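Local coordinates for response regulator receiver (Brucella melitensis biovar Abortus, PDB 4G97), which probably works as the phosphorylation-triggered anti-anti-sigma switch of the general stress response, a sigma-factor-like domain joined to a receiver domain, at residues E133-Q137 / K247-S251; T140-I144 / L179-K184. All blocks are in the same frame, centred on the assembly; numbering follows the deposited sequence.

Contact 1: residues E133-Q137 / K247-S251; sequences EISRQ and KALIS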
ATOM      1  N   GLU A 133     -16.155  -4.440   2.803  1.00 58.51           N
ATOM      2  CA  GLU A 133     -15.029  -5.246   3.291  1.00 57.74           C
ATOM      3  C   GLU A 133     -13.973  -4.338   3.919  1.00 58.12           C
ATOM      4  O   GLU A 133     -13.601  -4.555   5.063  1.00 57.93           O
ATOM      5  CB  GLU A 133     -14.390  -6.027   2.138  1.00 59.38           C
ATOM      6  CG  GLU A 133     -14.833  -7.467   2.022  1.00 73.09           C
ATOM      7  CD  GLU A 133     -14.355  -8.102   0.731  1.00 98.45           C
ATOM      8  OE1 GLU A 133     -13.150  -8.437   0.640  1.00 94.30           O
ATOM      9  OE2 GLU A 133     -15.176  -8.219  -0.208  1.00 89.83           O
ATOM     10  N   ILE A 134     -13.519  -3.307   3.177  1.00 52.48           N
ATOM     11  CA  ILE A 134     -12.492  -2.347   3.593  1.00 51.01           C
ATOM     12  C   ILE A 134     -12.890  -1.533   4.824  1.00 52.58           C
ATOM     13  O   ILE A 134     -12.022  -1.248   5.643  1.00 50.70           O
ATOM     14  CB  ILE A 134     -11.970  -1.501   2.376  1.00 54.14           C
ATOM     15  CG1 ILE A 134     -10.959  -2.303   1.516  1.00 54.72           C
ATOM     16  CG2 ILE A 134     -11.341  -0.163   2.787  1.00 54.50           C
ATOM     17  CD1 ILE A 134     -11.503  -3.238   0.466  1.00 57.57           C
ATOM     18  N   SER A 135     -14.193  -1.177   4.972  1.00 49.95           N
ATOM     19  CA  SER A 135     -14.689  -0.401   6.128  1.00 50.20           C
ATOM     20  C   SER A 135     -14.842  -1.259   7.392  1.00 54.26           C
ATOM     21  O   SER A 135     -14.919  -0.720   8.501  1.00 55.22           O
ATOM     22  CB  SER A 135     -16.004   0.294   5.794  1.00 51.00           C
ATOM     23  N   ARG A 136     -14.861  -2.588   7.221  1.00 49.67           N
ATOM     24  CA  ARG A 136     -14.979  -3.549   8.315  1.00 48.84           C
ATOM     25  C   ARG A 136     -13.600  -4.194   8.545  1.00 47.71           C
ATOM     26  O   ARG A 136     -13.165  -5.068   7.795  1.00 47.28           O
ATOM     27  CB  ARG A 136     -16.106  -4.559   8.014  1.00 50.85           C
ATOM     28  CG  ARG A 136     -16.269  -5.684   9.020  1.00 65.22           C
ATOM     29  CD  ARG A 136     -15.847  -6.983   8.361  1.00 79.00           C
ATOM     30  NE  ARG A 136     -15.995  -8.143   9.235  1.00 90.29           N
ATOM     31  CZ  ARG A 136     -15.100  -8.530  10.139  1.00103.82           C
ATOM     32  NH1 ARG A 136     -13.989  -7.827  10.330  1.00 91.12           N
ATOM     33  NH2 ARG A 136     -15.320  -9.608  10.874  1.00 90.41           N
ATOM     34  N   GLN A 137     -12.877  -3.674   9.534  1.00 40.63           N
ATOM     35  CA  GLN A 137     -11.529  -4.136   9.857  1.00 39.17           C
ATOM     36  C   GLN A 137     -11.518  -4.637  11.293  1.00 42.27           C
ATOM     37  O   GLN A 137     -12.247  -4.106  12.126  1.00 38.65           O
ATOM     38  CB  GLN A 137     -10.518  -2.979   9.684  1.00 39.86           C
ATOM     39  CG  GLN A 137     -10.424  -2.449   8.243  1.00 35.11           C
ATOM     40  CD  GLN A 137      -9.609  -1.186   8.095  1.00 44.59           C
ATOM     41  OE1 GLN A 137      -8.785  -0.847   8.939  1.00 36.27           O
ATOM     42  NE2 GLN A 137      -9.735  -0.514   6.946  1.00 34.22           N
ATOM     43  N   LYS A 247      -7.036   4.220   4.948  1.00 27.97           N
ATOM     44  CA  LYS A 247      -8.069   3.215   5.189  1.00 28.52           C
ATOM     45  C   LYS A 247      -7.800   1.938   4.356  1.00 32.52           C
ATOM     46  O   LYS A 247      -7.816   0.823   4.901  1.00 31.39           O
ATOM     47  CB  LYS A 247      -9.426   3.835   4.833  1.00 30.60           C
ATOM     48  CG  LYS A 247     -10.613   2.887   4.914  1.00 41.97           C
ATOM     49  CD  LYS A 247     -11.933   3.646   4.866  1.00 48.57           C
ATOM     50  CE  LYS A 247     -12.531   3.753   3.487  1.00 54.59           C
ATOM     51  NZ  LYS A 247     -13.760   4.594   3.486  1.00 63.29           N
ATOM     52  N   ALA A 248      -7.535   2.120   3.044  1.00 27.49           N
ATOM     53  CA  ALA A 248      -7.272   1.041   2.099  1.00 26.40           C
ATOM     54  C   ALA A 248      -6.033   0.268   2.447  1.00 30.14           C
ATOM     55  O   ALA A 248      -6.059  -0.956   2.381  1.00 31.13           O
ATOM     56  CB  ALA A 248      -7.146   1.596   0.687  1.00 26.38           C
ATOM     57  N   LEU A 249      -4.940   0.965   2.779  1.00 26.36           N
ATOM     58  CA  LEU A 249      -3.688   0.296   3.086  1.00 25.95           C
ATOM     59  C   LEU A 249      -3.704  -0.425   4.430  1.00 29.91           C
ATOM     60  O   LEU A 249      -3.134  -1.501   4.522  1.00 28.32           O
ATOM     61  CB  LEU A 249      -2.485   1.198   2.902  1.00 25.36           C
ATOM     62  CG  LEU A 249      -2.253   1.635   1.443  1.00 28.45           C
ATOM     63  CD1 LEU A 249      -1.252   2.758   1.382  1.00 26.94           C
ATOM     64  CD2 LEU A 249      -1.830   0.455   0.560  1.00 27.99           C
ATOM     65  N   ILE A 250      -4.427   0.117   5.434  1.00 26.12           N
ATOM     66  CA  ILE A 250      -4.599  -0.586   6.710  1.00 26.26           C
ATOM     67  C   ILE A 250      -5.387  -1.869   6.460  1.00 30.92           C
ATOM     68  O   ILE A 250      -4.992  -2.931   6.947  1.00 32.28           O
ATOM     69  CB  ILE A 250      -5.240   0.277   7.837  1.00 29.09           C
ATOM     70  CG1 ILE A 250      -4.287   1.404   8.235  1.00 28.68           C
ATOM     71  CG2 ILE A 250      -5.561  -0.610   9.073  1.00 31.05           C
ATOM     72  CD1 ILE A 250      -4.947   2.483   9.079  1.00 32.98           C
ATOM     73  N   SER A 251      -6.473  -1.774   5.674  1.00 25.87           N
ATOM     74  CA  SER A 251      -7.306  -2.912   5.311  1.00 25.78           C
ATOM     75  C   SER A 251      -6.468  -4.022   4.645  1.00 31.41           C
ATOM     76  O   SER A 251      -6.578  -5.184   5.042  1.00 31.98           O
ATOM     77  CB  SER A 251      -8.436  -2.477   4.384  1.00 28.42           C
ATOM     78  OG  SER A 251      -9.201  -3.608   4.002  1.00 39.79           O
TER
HETATM   79  O   HOH W   1     -10.780  -4.943   5.775  1.00 49.26           O
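Ile134, Gln137 and Ser251 lie at the heart of a buried interdomain contact, where the end of helix 120-135 of the sigma-like domain and the first residues after it meet the flank of helix 243-265, the last helix of the receiver. The closest backbone approach is 5.5 Å, between Ile134 CA and Ser251 CA, a closeness that suits a small residue such as serine, whose CB points toward the other segment.

Ile134 straddles this close point with its two branches. CG2, anti to the backbone N, reaches Lys247 CG at 3.8 Å, so the methyl rests on the aliphatic part of a lysine whose chain it crosses at about a right angle. CG1 turns instead to Ser251, touching its OG at 3.3 Å. The hydroxyl itself hydrogen-bonds Arg96 of helix 94-104 and a water, which in turn donates to Glu133 O; the polar atom is thus satisfied although its residue is buried.

Gln137, just past the helix, sends its extended side chain back over the helix end. Its NE2 donates to Ile134 O at 2.7 Å, a fairly straight bond (157°) almost in line with the C=O, which ties the amide to its own chain. The same nitrogen makes a weak bond to Lys247 O at 3.1 Å, sharing that carbonyl with Ser251 N of the helical ladder. On the amide's other branch, OE1 lies 3.2 Å from Ile250 CG2 and accepts a hydrogen bond from His164 NE2. A glutamine suits this place because one flat group can serve backbone carbonyls and an imidazole together.

Packing of the sigma-like domain's last helix and the linker against the last receiver helix is consistent with the closed form described for PhyR-type regulators.

Contact 2: residues T140-I144 / L179-K184; sequences TRLMI and LYEKEK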
ATOM      1  N   THR A 140      -7.567  -3.111  15.842  1.00 30.01           N
ATOM      2  CA  THR A 140      -6.144  -3.289  16.074  1.00 29.53           C
ATOM      3  C   THR A 140      -5.566  -2.154  16.890  1.00 34.31           C
ATOM      4  O   THR A 140      -5.977  -0.995  16.751  1.00 34.34           O
ATOM      5  CB  THR A 140      -5.423  -3.483  14.681  1.00 34.43           C
ATOM      6  OG1 THR A 140      -6.014  -4.587  14.010  1.00 34.96           O
ATOM      7  CG2 THR A 140      -3.948  -3.756  14.790  1.00 29.84           C
ATOM      8  N   ARG A 141      -4.586  -2.499  17.737  1.00 31.46           N
ATOM      9  CA  ARG A 141      -3.844  -1.544  18.556  1.00 31.66           C
ATOM     10  C   ARG A 141      -2.641  -1.102  17.716  1.00 35.18           C
ATOM     11  O   ARG A 141      -1.844  -1.932  17.284  1.00 32.39           O
ATOM     12  CB  ARG A 141      -3.379  -2.184  19.881  1.00 29.30           C
ATOM     13  CG  ARG A 141      -4.526  -2.477  20.830  1.00 37.92           C
ATOM     14  CD  ARG A 141      -4.082  -3.276  22.039  1.00 35.23           C
ATOM     15  NE  ARG A 141      -3.360  -2.444  22.999  1.00 34.53           N
ATOM     16  CZ  ARG A 141      -2.046  -2.461  23.168  1.00 41.98           C
ATOM     17  NH1 ARG A 141      -1.287  -3.269  22.442  1.00 41.07           N
ATOM     18  NH2 ARG A 141      -1.480  -1.661  24.054  1.00 29.76           N
ATOM     19  N   LEU A 142      -2.535   0.191  17.437  1.00 34.70           N
ATOM     20  CA  LEU A 142      -1.422   0.617  16.614  1.00 35.08           C
ATOM     21  C   LEU A 142      -0.611   1.763  17.151  1.00 35.91           C
ATOM     22  O   LEU A 142      -1.104   2.608  17.896  1.00 34.33           O
ATOM     23  CB  LEU A 142      -1.845   0.817  15.145  1.00 36.43           C
ATOM     24  CG  LEU A 142      -2.965   1.782  14.860  1.00 42.21           C
ATOM     25  CD1 LEU A 142      -2.445   3.214  14.806  1.00 42.62           C
ATOM     26  CD2 LEU A 142      -3.660   1.410  13.547  1.00 46.23           C
ATOM     27  N   MET A 143       0.646   1.781  16.768  1.00 32.03           N
ATOM     28  CA  MET A 143       1.541   2.853  17.131  1.00 31.67           C
ATOM     29  C   MET A 143       1.771   3.745  15.891  1.00 33.22           C
ATOM     30  O   MET A 143       1.979   3.231  14.780  1.00 30.52           O
ATOM     31  CB  MET A 143       2.846   2.270  17.637  1.00 34.89           C
ATOM     32  CG  MET A 143       3.887   3.308  17.962  1.00 41.05           C
ATOM     33  SD  MET A 143       5.467   2.658  18.559  1.00 46.89           S
ATOM     34  CE  MET A 143       5.622   1.217  17.617  1.00 43.19           C
ATOM     35  N   ILE A 144       1.749   5.080  16.113  1.00 27.93           N
ATOM     36  CA  ILE A 144       2.024   6.096  15.096  1.00 26.72           C
ATOM     37  C   ILE A 144       3.397   6.682  15.369  1.00 32.19           C
ATOM     38  O   ILE A 144       3.639   7.140  16.476  1.00 32.25           O
ATOM     39  CB  ILE A 144       0.934   7.209  15.042  1.00 28.80           C
ATOM     40  CG1 ILE A 144      -0.451   6.600  14.685  1.00 28.44           C
ATOM     41  CG2 ILE A 144       1.349   8.340  13.985  1.00 29.43           C
ATOM     42  CD1 ILE A 144      -1.646   7.525  14.823  1.00 33.32           C
ATOM     43  N   LEU A 179       7.924   3.106  23.313  1.00 46.38           N
ATOM     44  CA  LEU A 179       6.476   2.957  23.144  1.00 45.62           C
ATOM     45  C   LEU A 179       6.149   1.561  22.629  1.00 48.46           C
ATOM     46  O   LEU A 179       5.162   0.978  23.077  1.00 48.17           O
ATOM     47  CB  LEU A 179       5.896   4.059  22.228  1.00 45.79           C
ATOM     48  CG  LEU A 179       4.382   4.056  21.963  1.00 50.59           C
ATOM     49  CD1 LEU A 179       3.563   4.186  23.273  1.00 50.22           C
ATOM     50  CD2 LEU A 179       4.026   5.172  21.035  1.00 52.21           C
ATOM     51  N   TYR A 180       6.994   1.003  21.734  1.00 44.92           N
ATOM     52  CA  TYR A 180       6.805  -0.367  21.246  1.00 45.01           C
ATOM     53  C   TYR A 180       6.952  -1.395  22.400  1.00 48.92           C
ATOM     54  O   TYR A 180       6.145  -2.320  22.472  1.00 47.69           O
ATOM     55  CB  TYR A 180       7.748  -0.730  20.074  1.00 45.62           C
ATOM     56  CG  TYR A 180       7.518  -2.151  19.621  1.00 47.63           C
ATOM     57  CD1 TYR A 180       6.371  -2.498  18.913  1.00 49.48           C
ATOM     58  CD2 TYR A 180       8.368  -3.177  20.026  1.00 49.27           C
ATOM     59  CE1 TYR A 180       6.078  -3.825  18.614  1.00 50.15           C
ATOM     60  CE2 TYR A 180       8.104  -4.508  19.698  1.00 50.36           C
ATOM     61  CZ  TYR A 180       6.957  -4.827  18.989  1.00 57.42           C
ATOM     62  OH  TYR A 180       6.669  -6.130  18.672  1.00 59.32           O
ATOM     63  N   GLU A 181       7.976  -1.234  23.280  1.00 45.89           N
ATOM     64  CA  GLU A 181       8.215  -2.146  24.415  1.00 46.17           C
ATOM     65  C   GLU A 181       7.124  -2.087  25.477  1.00 48.51           C
ATOM     66  O   GLU A 181       6.665  -3.136  25.942  1.00 47.94           O
ATOM     67  CB  GLU A 181       9.609  -1.958  25.040  1.00 47.99           C
ATOM     68  CG  GLU A 181      10.733  -2.647  24.271  1.00 61.01           C
ATOM     69  CD  GLU A 181      10.678  -4.166  24.238  1.00 85.19           C
ATOM     70  OE1 GLU A 181      11.224  -4.804  25.168  1.00 85.53           O
ATOM     71  OE2 GLU A 181      10.086  -4.717  23.281  1.00 72.14           O
ATOM     72  N   LYS A 182       6.671  -0.876  25.813  1.00 43.83           N
ATOM     73  CA  LYS A 182       5.630  -0.669  26.807  1.00 43.52           C
ATOM     74  C   LYS A 182       4.230  -1.088  26.326  1.00 47.06           C
ATOM     75  O   LYS A 182       3.502  -1.742  27.074  1.00 47.04           O
ATOM     76  CB  LYS A 182       5.628   0.785  27.263  1.00 44.47           C
ATOM     77  N   GLU A 183       3.853  -0.738  25.079  1.00 41.73           N
ATOM     78  CA  GLU A 183       2.501  -1.016  24.586  1.00 39.62           C
ATOM     79  C   GLU A 183       2.317  -2.241  23.711  1.00 41.02           C
ATOM     80  O   GLU A 183       1.178  -2.660  23.510  1.00 40.75           O
ATOM     81  CB  GLU A 183       1.902   0.221  23.902  1.00 40.34           C
ATOM     82  CG  GLU A 183       1.752   1.429  24.806  1.00 45.03           C
ATOM     83  CD  GLU A 183       0.721   1.338  25.910  1.00 60.32           C
ATOM     84  OE1 GLU A 183      -0.237   0.544  25.776  1.00 45.90           O
ATOM     85  OE2 GLU A 183       0.861   2.087  26.903  1.00 63.36           O
ATOM     86  N   LYS A 184       3.404  -2.796  23.170  1.00 36.32           N
ATOM     87  CA  LYS A 184       3.350  -3.942  22.258  1.00 36.35           C
ATOM     88  C   LYS A 184       2.230  -3.821  21.195  1.00 39.76           C
ATOM     89  O   LYS A 184       1.292  -4.620  21.191  1.00 40.53           O
ATOM     90  CB  LYS A 184       3.353  -5.273  23.026  1.00 39.45           C
ATOM     91  CG  LYS A 184       4.703  -5.555  23.693  1.00 50.61           C
ATOM     92  CD  LYS A 184       4.660  -6.758  24.653  1.00 57.42           C
ATOM     93  CE  LYS A 184       5.902  -6.868  25.512  1.00 51.70           C
ATOM     94  NZ  LYS A 184       6.003  -5.746  26.493  1.00 50.32           N
TER
HETATM   95  O   HOH W   2      -1.673  -5.149  20.654  1.00 47.24           O
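Strand 141-144 and helix 179-183 run nearly antiparallel, at 162° with axes 9.9 Å apart, as a sheet strand and a helix packed on its face. Met143 carries the apolar half of the contact. Its CG lies 3.6 Å from Leu179 CD2, the two side chains sliding past each other in opposite directions. The bend at chi3 (36°) then carries CE to Tyr180, 3.8 Å from its CB and at the edge of the ring; a long, flexible methionine can serve both partners.

Arg141, two residues earlier on the same face, supplies the polar half. Its guanidinium meets Glu183 O end-on, with NH1 at 2.8 Å and NH2 at 2.9 Å from that oxygen, which lies in the guanidinium plane. NH2 also forms a salt bridge with Glu183 OE1 at 3.1 Å, with the carboxylate and guanidinium planes 40° apart. A weak bond joins NH1 to Lys184 O at 3.2 Å, and a water links the same two atoms.

Arginine thus gathers carbonyls at the C-terminal end of the helix, where Lys184 leaves it with positive phi, and its positive charge probably interacts favourably with the helix dipole.

Overall arrangement
Contact 1 is buried and joins the two domains through helices 120-135 and 243-265; contact 2 lies within the receiver, near the surface, between strand 141-145 and helix 173-183 of its parallel alpha/beta fold. They share no element, yet helix 120-135 leads directly into strand 141-145, and contact 2 is nested inside the chain loop that contact 1 closes, their centres about 20 Å apart. In contact 1 a neutral amide bonds a carbonyl near the end of its own helix and, weakly, one within helix 243-265; in contact 2 a charged guanidinium gathers carbonyls at a helix C-terminus, beside a buried methionine that packs on Leu179 and Tyr180.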